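Local coordinates for DyP2 (Amycolatopsis sp. ATCC 39116, PDB 4G2C), which probably uses its haem to oxidise dyes and other bulky aromatic substrates with peroxide, as a multifunctional dye-decolourising peroxidase from a lignin-reactive bacterium, at residues 267-272 and 406-411; 57-62 and 251-256. All blocks are in the same frame, centred on the assembly; numbering follows the deposited sequence.

Interaction 1 (267-272 and 406-411); sequences FGSYFV and MAFNSN
Tyr270 and Asn409 face each other as an antiparallel hydrogen-bonded pair, yet their two bonds are unequal. Asn409 N gives a fairly straight bond to Tyr270 O at 2.8 Å, whereas the return bond from Tyr270 N to Asn409 O is weak, bent to 130° at the hydrogen just where strand 402-409 ends. Farther along, Val272 N bonds to Ala407 O at 2.9 Å, and Ala407 N returns a bond to Val272 O. Between these pairs, Phe271 CA and Phe408 CA each offer a C-H to a carbonyl of the facing strand.

Most side-chain polar atoms find partners outside the two segments. Ser269 OG bonds to Val253 O, Tyr270 OH to Asp134 N, and Asn409 OD1 takes a bond from Phe416 N; the exception is Asn409 ND2, which gives a hydrogen bond to Phe408 O from above the carbonyl plane.

On the opposite face of the sheet from Tyr270 and Asn409, the non-hydrogen-bonded pair Phe271 and Phe408 meet obliquely, ring planes at 43°, neither stacked nor edge-to-face. Phe271 CD1 lies 3.4 Å from Phe408 CE1, over one face of the Phe408 ring and toward its rim. Phe271 runs alongside Met406, its chi1 of -177° turning CG away from its own N; Met406 SD sits at the Phe271 ring edge, 3.5 Å from CZ, in a Met-aromatic contact. A leucine in place of Phe408 would probably open a gap beside Phe271 CD1 and take away the ring face it rests on.

Strand 474-484 flanks 267-278 on its other side, strand 374-380 pairs with 402-409, and Ile58 packs on Phe408.

Interaction 2 (57-62 and 251-256); sequences NILKAH and EQVLVP. With ACT (acetate ion), chain X.
Ile58 and Leu59, in the loop before strand 66-74, pack against Val253 and Leu254, in the segment leading into strand 255-256. This four-residue aliphatic contact belongs to the fold of dye-decolourising peroxidases, built on ferredoxin-like alpha+beta modules. The tightest approach is methyl to methyl, Ile58 CG2 to Val253 CG2 at 3.7 Å. The same Ile58 methyl also reaches Leu254 CD2, 4.0 Å away, so one branch touches two partners. Leu59 works similarly with its CD2 branch, which comes within 3.9 Å of Val253 CG1 and a little farther from Leu254 CD1; the two leucines cross at about a right angle.

Val253 can serve both loop residues because its methyls diverge. CG1 occupies the position between backbone N and carbonyl carbon (chi1 65°) and faces Leu59, while CG2 is directed to Ile58. All four residues are buried. Phe408 borders Val253, Phe226 lies against Leu59 and Val253, and Met50 and Leu51 of helix 45-53 extend the apolar surroundings to Leu254 and Leu59.

The character changes quickly along both segments. Glu251 and Pro256 are exposed, and on the loop Lys60 and Ala61 are partly exposed and make no contact with 251-256. There Lys60 NZ forms a salt bridge with Asp230. An acetate, probably from the crystallisation liquor, rests against this side of the loop. Inside the loop, Asn57 OD1 accepts a bond from His62 N, bridging the segment's two ends. Ala61 N gives the acetate O a hydrogen bond of 2.8 Å, nearly straight at 173°.

Interaction 1 lies within the sheet, joining strands 267-278 and 402-409 by backbone bonds and aromatic packing; interaction 2 lies against the edge where strand 255-256 joins that sheet, and its smaller interface relies on aliphatic side chains, chiefly their methyls. Both contacts are largely buried, although Ser410 in interaction 1 is partly exposed and Glu251 and Pro256 of interaction 2 are exposed. Their elements are shared: strand 255-256 pairs with 267-278, Gly268 N probably bonding to Val255 O at 2.7 Å. Ser410 OG probably binds Glu251 O, and Phe408 CE2 packs against Asn57 O. Thus regular polar pairing between strands gives way to irregular apolar contact at the loop 57-62.

Interaction 1 (267-272 and 406-411)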
# COMPACT_ATOMS: atom_id res chain seq x y z
N PHE A 267 -15.25 12.83 8.18
CA PHE A 267 -14.12 11.94 8.43
C PHE A 267 -12.99 12.03 7.41
O PHE A 267 -13.22 12.31 6.23
CB PHE A 267 -14.60 10.49 8.53
CG PHE A 267 -15.32 10.18 9.80
CD1 PHE A 267 -16.66 10.54 9.96
CD2 PHE A 267 -14.66 9.54 10.85
CE1 PHE A 267 -17.33 10.25 11.14
CE2 PHE A 267 -15.32 9.25 12.03
CZ PHE A 267 -16.67 9.61 12.18
N GLY A 268 -11.77 11.74 7.87
CA GLY A 268 -10.63 11.65 6.98
C GLY A 268 -9.76 10.45 7.29
O GLY A 268 -10.15 9.55 8.04
N SER A 269 -8.57 10.42 6.68
CA SER A 269 -7.62 9.36 6.94
C SER A 269 -6.18 9.85 6.71
O SER A 269 -5.94 10.68 5.84
CB SER A 269 -7.94 8.16 6.04
OG SER A 269 -7.17 7.03 6.41
N TYR A 270 -5.25 9.34 7.51
CA TYR A 270 -3.81 9.55 7.30
C TYR A 270 -3.27 8.76 6.10
O TYR A 270 -3.70 7.61 5.81
CB TYR A 270 -3.01 9.18 8.56
CG TYR A 270 -3.35 10.03 9.74
CD1 TYR A 270 -2.82 11.32 9.88
CD2 TYR A 270 -4.21 9.57 10.73
CE1 TYR A 270 -3.14 12.11 10.97
CE2 TYR A 270 -4.53 10.33 11.82
CZ TYR A 270 -4.00 11.60 11.93
OH TYR A 270 -4.32 12.38 13.03
N PHE A 271 -2.31 9.37 5.41
CA PHE A 271 -1.87 8.89 4.10
C PHE A 271 -0.35 8.83 4.07
O PHE A 271 0.31 9.83 4.34
CB PHE A 271 -2.39 9.84 3.02
CG PHE A 271 -2.06 9.44 1.60
CD1 PHE A 271 -2.65 8.32 1.02
CD2 PHE A 271 -1.19 10.20 0.83
CE1 PHE A 271 -2.36 7.97 -0.27
CE2 PHE A 271 -0.90 9.86 -0.47
CZ PHE A 271 -1.48 8.75 -1.03
N VAL A 272 0.19 7.65 3.79
CA VAL A 272 1.63 7.47 3.63
C VAL A 272 1.95 7.49 2.16
O VAL A 272 1.35 6.74 1.40
CB VAL A 272 2.12 6.09 4.15
CG1 VAL A 272 3.65 6.07 4.25
CG2 VAL A 272 1.48 5.74 5.47
N MET A 406 1.59 3.64 -1.36
CA MET A 406 0.59 4.49 -0.72
C MET A 406 -0.30 3.68 0.20
O MET A 406 -0.61 2.53 -0.12
CB MET A 406 -0.23 5.22 -1.79
CG MET A 406 0.60 6.21 -2.60
SD MET A 406 -0.34 7.09 -3.85
CE MET A 406 -0.08 5.98 -5.24
N ALA A 407 -0.71 4.26 1.33
CA ALA A 407 -1.62 3.58 2.26
C ALA A 407 -2.40 4.56 3.12
O ALA A 407 -1.90 5.64 3.44
CB ALA A 407 -0.86 2.60 3.14
N PHE A 408 -3.63 4.20 3.47
CA PHE A 408 -4.40 4.95 4.44
C PHE A 408 -4.34 4.23 5.78
O PHE A 408 -4.47 3.01 5.84
CB PHE A 408 -5.85 5.11 3.98
CG PHE A 408 -6.02 6.07 2.84
CD1 PHE A 408 -5.81 7.43 3.03
CD2 PHE A 408 -6.35 5.62 1.58
CE1 PHE A 408 -5.95 8.34 1.99
CE2 PHE A 408 -6.50 6.51 0.53
CZ PHE A 408 -6.30 7.88 0.74
N ASN A 409 -4.08 5.01 6.84
CA ASN A 409 -4.04 4.55 8.22
C ASN A 409 -4.92 5.46 9.08
O ASN A 409 -4.99 6.69 8.85
CB ASN A 409 -2.64 4.67 8.82
CG ASN A 409 -1.62 3.78 8.15
OD1 ASN A 409 -0.46 3.83 8.53
ND2 ASN A 409 -2.04 2.96 7.17
N SER A 410 -5.55 4.89 10.11
CA SER A 410 -6.18 5.72 11.13
C SER A 410 -5.17 6.04 12.23
O SER A 410 -5.40 6.92 13.04
CB SER A 410 -7.42 5.04 11.70
OG SER A 410 -7.09 3.80 12.30
N ASN A 411 -4.06 5.33 12.23
CA ASN A 411 -3.01 5.51 13.24
C ASN A 411 -1.69 5.10 12.60
O ASN A 411 -1.38 3.92 12.49
CB ASN A 411 -3.30 4.65 14.48
CG ASN A 411 -2.23 4.78 15.57
OD1 ASN A 411 -1.05 4.96 15.28
ND2 ASN A 411 -2.64 4.67 16.82

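Interaction 2 (57-62 and 251-256)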
# COMPACT_ATOMS: atom_id res chain seq x y z
N ASN A 57 -11.28 6.41 -2.70
CA ASN A 57 -9.99 5.73 -2.60
C ASN A 57 -9.65 5.27 -1.18
O ASN A 57 -8.65 4.59 -0.97
CB ASN A 57 -8.86 6.60 -3.20
CG ASN A 57 -7.61 5.79 -3.54
OD1 ASN A 57 -7.70 4.63 -3.96
ND2 ASN A 57 -6.45 6.39 -3.36
N ILE A 58 -10.49 5.63 -0.21
CA ILE A 58 -10.18 5.33 1.17
C ILE A 58 -10.82 4.01 1.62
O ILE A 58 -10.12 3.04 1.87
CB ILE A 58 -10.53 6.50 2.12
CG1 ILE A 58 -9.68 7.73 1.79
CG2 ILE A 58 -10.29 6.09 3.57
CD1 ILE A 58 -10.20 9.06 2.39
N LEU A 59 -12.15 3.97 1.70
CA LEU A 59 -12.85 2.74 2.07
C LEU A 59 -12.81 1.69 0.94
O LEU A 59 -13.04 0.50 1.17
CB LEU A 59 -14.31 3.03 2.46
CG LEU A 59 -14.65 3.80 3.75
CD1 LEU A 59 -16.13 4.05 3.83
CD2 LEU A 59 -14.18 3.06 5.03
N LYS A 60 -12.51 2.14 -0.27
CA LYS A 60 -12.47 1.27 -1.44
C LYS A 60 -11.53 1.91 -2.46
O LYS A 60 -11.73 3.05 -2.84
CB LYS A 60 -13.87 1.18 -2.04
CG LYS A 60 -13.94 0.51 -3.41
CD LYS A 60 -14.31 -0.92 -3.24
CE LYS A 60 -14.32 -1.66 -4.55
NZ LYS A 60 -14.02 -3.09 -4.27
N ALA A 61 -10.51 1.18 -2.91
CA ALA A 61 -9.52 1.75 -3.82
C ALA A 61 -10.15 2.36 -5.09
O ALA A 61 -11.18 1.90 -5.54
CB ALA A 61 -8.47 0.70 -4.20
N HIS A 62 -9.54 3.39 -5.65
CA HIS A 62 -10.02 3.93 -6.91
C HIS A 62 -9.11 3.43 -8.03
O HIS A 62 -7.90 3.31 -7.83
CB HIS A 62 -10.06 5.46 -6.88
CG HIS A 62 -10.92 6.09 -7.94
ND1 HIS A 62 -10.57 6.10 -9.27
CD2 HIS A 62 -12.11 6.73 -7.85
CE1 HIS A 62 -11.51 6.72 -9.96
NE2 HIS A 62 -12.45 7.11 -9.13
N GLU A 251 -12.95 1.99 12.10
CA GLU A 251 -11.90 2.62 12.91
C GLU A 251 -10.48 2.24 12.45
O GLU A 251 -9.51 2.83 12.90
CB GLU A 251 -12.07 2.28 14.39
CG GLU A 251 -11.78 0.81 14.70
CD GLU A 251 -12.21 0.41 16.10
OE1 GLU A 251 -12.46 1.31 16.93
OE2 GLU A 251 -12.32 -0.80 16.37
N GLN A 252 -10.36 1.23 11.60
CA GLN A 252 -9.02 0.84 11.14
C GLN A 252 -8.52 1.72 9.98
O GLN A 252 -7.44 1.50 9.45
CB GLN A 252 -8.98 -0.64 10.75
CG GLN A 252 -7.55 -1.21 10.72
CD GLN A 252 -7.48 -2.68 11.08
OE1 GLN A 252 -8.29 -3.18 11.87
NE2 GLN A 252 -6.52 -3.39 10.50
N VAL A 253 -9.30 2.73 9.59
CA VAL A 253 -8.90 3.60 8.49
C VAL A 253 -9.43 5.02 8.68
O VAL A 253 -8.74 5.98 8.37
CB VAL A 253 -9.32 3.02 7.11
CG1 VAL A 253 -10.84 2.96 6.98
CG2 VAL A 253 -8.70 3.82 5.98
N LEU A 254 -10.64 5.15 9.21
CA LEU A 254 -11.25 6.47 9.33
C LEU A 254 -10.91 7.17 10.63
O LEU A 254 -10.77 6.54 11.69
CB LEU A 254 -12.76 6.39 9.19
CG LEU A 254 -13.31 5.86 7.87
CD1 LEU A 254 -14.85 5.88 7.89
CD2 LEU A 254 -12.78 6.68 6.70
N VAL A 255 -10.79 8.49 10.53
CA VAL A 255 -10.47 9.37 11.65
C VAL A 255 -11.41 10.58 11.55
O VAL A 255 -11.61 11.12 10.46
CB VAL A 255 -9.01 9.90 11.52
CG1 VAL A 255 -8.64 10.74 12.70
CG2 VAL A 255 -8.01 8.73 11.35
N PRO A 256 -12.00 10.99 12.68
CA PRO A 256 -12.80 12.22 12.67
C PRO A 256 -11.95 13.36 12.15
O PRO A 256 -10.78 13.47 12.53
CB PRO A 256 -13.15 12.43 14.14
CG PRO A 256 -13.05 11.02 14.77
CD PRO A 256 -12.01 10.30 13.98
C ACT X . -10.51 -2.37 -1.40
O ACT X . -10.06 -1.50 -2.18
OXT ACT X . -10.41 -2.14 -0.17
CH3 ACT X . -11.15 -3.63 -1.93